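PDB 4Q6U: Rv3651-like N-terminal domain-containing protein from Mycobacterium tuberculosis, which is of unknown function but, with one GAF-like and two PAS-like domains in a row, probably acts in signal sensing. Local coordinates for residues L115-A120 and S269-P274; R142-D147 and T250-K255. One frame throughout, in Å; residues are numbered along the deposited sequence.

Contact 1: residues L115-A120 and S269-P274; sequences LTRGVA and SAADGP
The apolar part of this small interface is V119 set against A270 and A271. Both methyls of V119 take part: CG2 lies 3.7 Å from A271 CB, and CG1 also reaches that methyl, at 4.0 Å. CG1 stands anti to the backbone N (chi1 173°), which leaves CG2 beside that N and pressed on the backbone of the other loop, 3.3 Å from A270 O and 3.7 Å from A271 CA. Both methyls of the valine thus touch that of A271, CG2 more closely.

The polar part runs through water. R117 NH2 gives a hydrogen bond of 3.0 Å to a water, which passes one on to A271 O at 2.8 Å. Within its own segment the guanidinium lies with one face over V119 CB, 3.9 Å from its plane, so the arginine folds back over the valine. A direct bond joins the same surfaces just beyond, where R275 donates from NH2 to R117 O.

G118, at positive phi (77°), and V119 both face D114, forming a G1 beta bulge where the hairpin of strands 109-114 and 119-121 closes. The arrangement is an interdomain packing contact: a beta-hairpin turn of the PAS-like middle domain rests on the long loop between strands 253-256 and 296-303 of the PAS-like C-terminal domain.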
# COMPACT_ATOMS: atom_id res chain seq x y z
N LEU B 115 3.81 -7.77 -25.18
CA LEU B 115 2.64 -8.23 -24.43
C LEU B 115 1.84 -9.28 -25.20
O LEU B 115 1.14 -10.09 -24.61
CB LEU B 115 1.73 -7.05 -24.08
CG LEU B 115 2.46 -5.93 -23.34
CD1 LEU B 115 1.52 -4.76 -23.06
CD2 LEU B 115 3.08 -6.47 -22.07
N THR B 116 1.96 -9.26 -26.52
CA THR B 116 1.27 -10.25 -27.33
C THR B 116 1.95 -11.61 -27.21
O THR B 116 1.30 -12.63 -27.09
CB THR B 116 1.20 -9.83 -28.81
OG1 THR B 116 0.56 -8.56 -28.93
CG2 THR B 116 0.43 -10.87 -29.63
N ARG B 117 3.29 -11.61 -27.23
CA ARG B 117 4.06 -12.84 -27.05
C ARG B 117 4.12 -13.24 -25.58
O ARG B 117 4.22 -14.42 -25.25
CB ARG B 117 5.48 -12.67 -27.59
CG ARG B 117 5.57 -12.42 -29.08
CD ARG B 117 7.02 -12.16 -29.49
NE ARG B 117 7.89 -13.29 -29.19
CZ ARG B 117 9.14 -13.18 -28.75
NH1 ARG B 117 9.69 -11.99 -28.56
NH2 ARG B 117 9.85 -14.27 -28.50
N GLY B 118 4.08 -12.25 -24.70
CA GLY B 118 4.31 -12.50 -23.29
C GLY B 118 5.79 -12.69 -23.01
O GLY B 118 6.15 -13.46 -22.12
N VAL B 119 6.64 -11.97 -23.75
CA VAL B 119 8.08 -12.17 -23.65
C VAL B 119 8.85 -10.84 -23.58
O VAL B 119 8.53 -9.89 -24.28
CB VAL B 119 8.60 -13.00 -24.86
CG1 VAL B 119 10.12 -13.09 -24.86
CG2 VAL B 119 7.99 -14.41 -24.86
N ALA B 120 9.85 -10.79 -22.70
CA ALA B 120 10.67 -9.60 -22.54
C ALA B 120 12.02 -9.74 -23.24
O ALA B 120 12.58 -10.83 -23.33
CB ALA B 120 10.89 -9.31 -21.06
N SER B 269 10.20 -22.09 -21.19
CA SER B 269 8.91 -22.10 -21.86
C SER B 269 8.27 -20.70 -21.91
O SER B 269 7.19 -20.54 -22.47
CB SER B 269 7.96 -23.10 -21.19
OG SER B 269 7.66 -22.71 -19.85
N ALA B 270 8.95 -19.70 -21.37
CA ALA B 270 8.44 -18.33 -21.47
C ALA B 270 8.34 -17.92 -22.94
O ALA B 270 7.35 -17.33 -23.36
CB ALA B 270 9.32 -17.36 -20.70
N ALA B 271 9.36 -18.26 -23.72
CA ALA B 271 9.40 -17.84 -25.11
C ALA B 271 9.37 -19.00 -26.11
O ALA B 271 9.15 -18.79 -27.30
CB ALA B 271 10.65 -16.98 -25.36
N ASP B 272 9.59 -20.23 -25.65
CA ASP B 272 9.74 -21.35 -26.58
C ASP B 272 8.93 -22.54 -26.17
O ASP B 272 8.99 -22.96 -25.02
CB ASP B 272 11.21 -21.74 -26.70
CG ASP B 272 11.51 -22.59 -27.93
OD1 ASP B 272 10.69 -22.62 -28.88
OD2 ASP B 272 12.58 -23.23 -27.95
N GLY B 273 8.19 -23.10 -27.12
CA GLY B 273 7.46 -24.33 -26.92
C GLY B 273 6.10 -24.16 -26.28
O GLY B 273 5.66 -23.04 -26.02
N PRO B 274 5.43 -25.28 -26.02
CA PRO B 274 4.12 -25.27 -25.36
C PRO B 274 4.24 -24.72 -23.94
O PRO B 274 5.24 -25.00 -23.28
CB PRO B 274 3.72 -26.75 -25.37
CG PRO B 274 5.01 -27.50 -25.49
CD PRO B 274 5.89 -26.64 -26.34
O HOH W 1 7.87 -16.47 -28.17

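Contact 2: residues R142-D147 and T250-K255; sequences RAFAED and TWTLLK
The backbones come together where A145 CA lies 3.2 Å from L254 O, beside the bulge in strand 253-256, while the tight turns of 143-147, closed by backbone bonds E146 N to A143 O and D147 N to F144 O, bring F144 and A145 toward that strand. A145 N is also near L254 O, but the angle is too poor for a hydrogen bond. A water makes the polar link, accepting from F144 N at 2.8 Å and donating to L253 O.

F144 and A145 supply the apolar contact. The F144 ring meets L254 with its edge: L254 CD2 lies close to the ring plane, 3.9 Å from F144 CD2, and the two side chains run alongside each other. T252 CG2 approaches F144 CD2 obliquely, at 4.1 Å. L254 starts out away from the loop, but with CG beside its backbone N (chi1 -54°) CD2 comes back to the ring; the side chain also packs on L161, A164 and V165 of helix 157-165. The methyl of A145 sits against L253 CG at 3.8 Å. W113 stacks with the F144 ring.

R142 grips D147 side-on, NE and NH2 both donating to OD1 in the guanidinium plane, with the NE bond 2.7 Å long. E146 CB lies over the rim of one guanidinium face, and D122 is a second acidic partner of R142 NE. E146 OE1 receives A143 N at 161°, on its anti side. K255 leaves the backbone away from the loop, and its NZ forms a salt bridge with E157.

L254 and K255 both face L245, a classic beta bulge. The contact is a buried join in which a middle-domain loop packs on this edge strand of the C-terminal PAS-like sheet.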
# COMPACT_ATOMS: atom_id res chain seq x y z
N ARG B 142 12.96 -13.68 -22.17
CA ARG B 142 12.78 -13.58 -20.73
C ARG B 142 11.30 -13.57 -20.36
O ARG B 142 10.49 -12.94 -21.04
CB ARG B 142 13.45 -12.31 -20.17
CG ARG B 142 14.96 -12.23 -20.40
CD ARG B 142 15.52 -10.84 -20.06
NE ARG B 142 15.34 -10.49 -18.65
CZ ARG B 142 16.09 -10.98 -17.66
NH1 ARG B 142 17.07 -11.83 -17.92
NH2 ARG B 142 15.85 -10.60 -16.40
N ALA B 143 10.95 -14.28 -19.29
CA ALA B 143 9.62 -14.14 -18.71
C ALA B 143 9.54 -12.78 -18.04
O ALA B 143 10.55 -12.27 -17.53
CB ALA B 143 9.33 -15.26 -17.72
N PHE B 144 8.35 -12.19 -18.04
CA PHE B 144 8.13 -10.94 -17.32
C PHE B 144 8.56 -11.10 -15.86
O PHE B 144 9.10 -10.18 -15.26
CB PHE B 144 6.66 -10.50 -17.39
CG PHE B 144 6.17 -10.18 -18.78
CD1 PHE B 144 7.06 -9.91 -19.81
CD2 PHE B 144 4.81 -10.17 -19.05
CE1 PHE B 144 6.60 -9.62 -21.09
CE2 PHE B 144 4.34 -9.87 -20.32
CZ PHE B 144 5.24 -9.59 -21.35
N ALA B 145 8.36 -12.29 -15.30
CA ALA B 145 8.70 -12.52 -13.89
C ALA B 145 10.22 -12.52 -13.64
O ALA B 145 10.66 -12.55 -12.49
CB ALA B 145 8.07 -13.86 -13.39
N GLU B 146 11.02 -12.47 -14.71
CA GLU B 146 12.48 -12.35 -14.56
C GLU B 146 12.92 -10.88 -14.49
O GLU B 146 14.04 -10.58 -14.08
CB GLU B 146 13.21 -13.06 -15.72
CG GLU B 146 12.94 -14.58 -15.78
CD GLU B 146 13.68 -15.29 -16.91
OE1 GLU B 146 13.06 -15.55 -17.96
OE2 GLU B 146 14.88 -15.63 -16.74
N ASP B 147 12.03 -9.97 -14.89
CA ASP B 147 12.32 -8.54 -14.85
C ASP B 147 11.72 -7.90 -13.59
O ASP B 147 12.19 -6.87 -13.12
CB ASP B 147 11.80 -7.85 -16.11
CG ASP B 147 12.69 -8.09 -17.32
OD1 ASP B 147 13.63 -8.90 -17.20
OD2 ASP B 147 12.45 -7.44 -18.36
N THR B 250 -3.62 -16.38 -21.40
CA THR B 250 -2.49 -16.95 -22.13
C THR B 250 -1.58 -17.85 -21.28
O THR B 250 -0.70 -18.52 -21.82
CB THR B 250 -1.63 -15.83 -22.74
OG1 THR B 250 -1.20 -14.95 -21.70
CG2 THR B 250 -2.44 -15.04 -23.76
N TRP B 251 -1.81 -17.85 -19.97
CA TRP B 251 -0.93 -18.49 -18.98
C TRP B 251 0.48 -17.87 -18.97
O TRP B 251 1.45 -18.51 -18.56
CB TRP B 251 -0.84 -20.00 -19.20
CG TRP B 251 -0.46 -20.72 -17.93
CD1 TRP B 251 0.76 -21.26 -17.62
CD2 TRP B 251 -1.29 -20.94 -16.79
NE1 TRP B 251 0.73 -21.81 -16.36
CE2 TRP B 251 -0.52 -21.63 -15.83
CE3 TRP B 251 -2.62 -20.63 -16.48
CZ2 TRP B 251 -1.03 -22.01 -14.58
CZ3 TRP B 251 -3.13 -21.01 -15.25
CH2 TRP B 251 -2.34 -21.69 -14.31
N THR B 252 0.59 -16.63 -19.42
CA THR B 252 1.86 -15.93 -19.36
C THR B 252 2.22 -15.66 -17.90
O THR B 252 1.38 -15.20 -17.12
CB THR B 252 1.80 -14.60 -20.13
OG1 THR B 252 1.56 -14.86 -21.52
CG2 THR B 252 3.11 -13.83 -19.98
N LEU B 253 3.45 -15.99 -17.52
CA LEU B 253 3.89 -15.76 -16.15
C LEU B 253 4.28 -14.29 -15.95
O LEU B 253 5.07 -13.74 -16.73
CB LEU B 253 5.07 -16.67 -15.82
CG LEU B 253 5.67 -16.61 -14.42
CD1 LEU B 253 4.66 -17.07 -13.37
CD2 LEU B 253 6.92 -17.47 -14.38
N LEU B 254 3.71 -13.65 -14.93
CA LEU B 254 3.93 -12.21 -14.71
C LEU B 254 4.89 -11.91 -13.57
O LEU B 254 5.80 -11.09 -13.72
CB LEU B 254 2.60 -11.51 -14.43
CG LEU B 254 1.47 -11.70 -15.43
CD1 LEU B 254 0.20 -11.06 -14.89
CD2 LEU B 254 1.82 -11.12 -16.81
N LYS B 255 4.68 -12.55 -12.42
CA LYS B 255 5.45 -12.23 -11.23
C LYS B 255 5.47 -13.37 -10.23
O LYS B 255 4.45 -14.01 -10.00
CB LYS B 255 4.87 -10.99 -10.54
CG LYS B 255 5.71 -10.55 -9.34
CD LYS B 255 5.11 -9.38 -8.63
CE LYS B 255 5.94 -9.01 -7.43
NZ LYS B 255 7.14 -8.17 -7.75
O HOH W 2 6.42 -13.79 -19.22

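Contacts 1 and 2 are neighbouring parts of one interface between the middle and C-terminal domains, with centres about 8 Å apart. They meet on the middle-domain side, where A120 N lies 2.8 Å from R142 O, a probable hydrogen bond. The F144 ring also reaches back to the hairpin by packing alone, with F144 CE1 3.6 Å from V119 N and F144 CZ 3.6 Å from G118 C. F144 thus packs both on the hairpin of contact 1 and on strand 253-256. Across the domain boundary, A143 of contact 2 touches A270 of contact 1. In sequence, 142-147 and 250-255 both fall between 115-120 and 269-274.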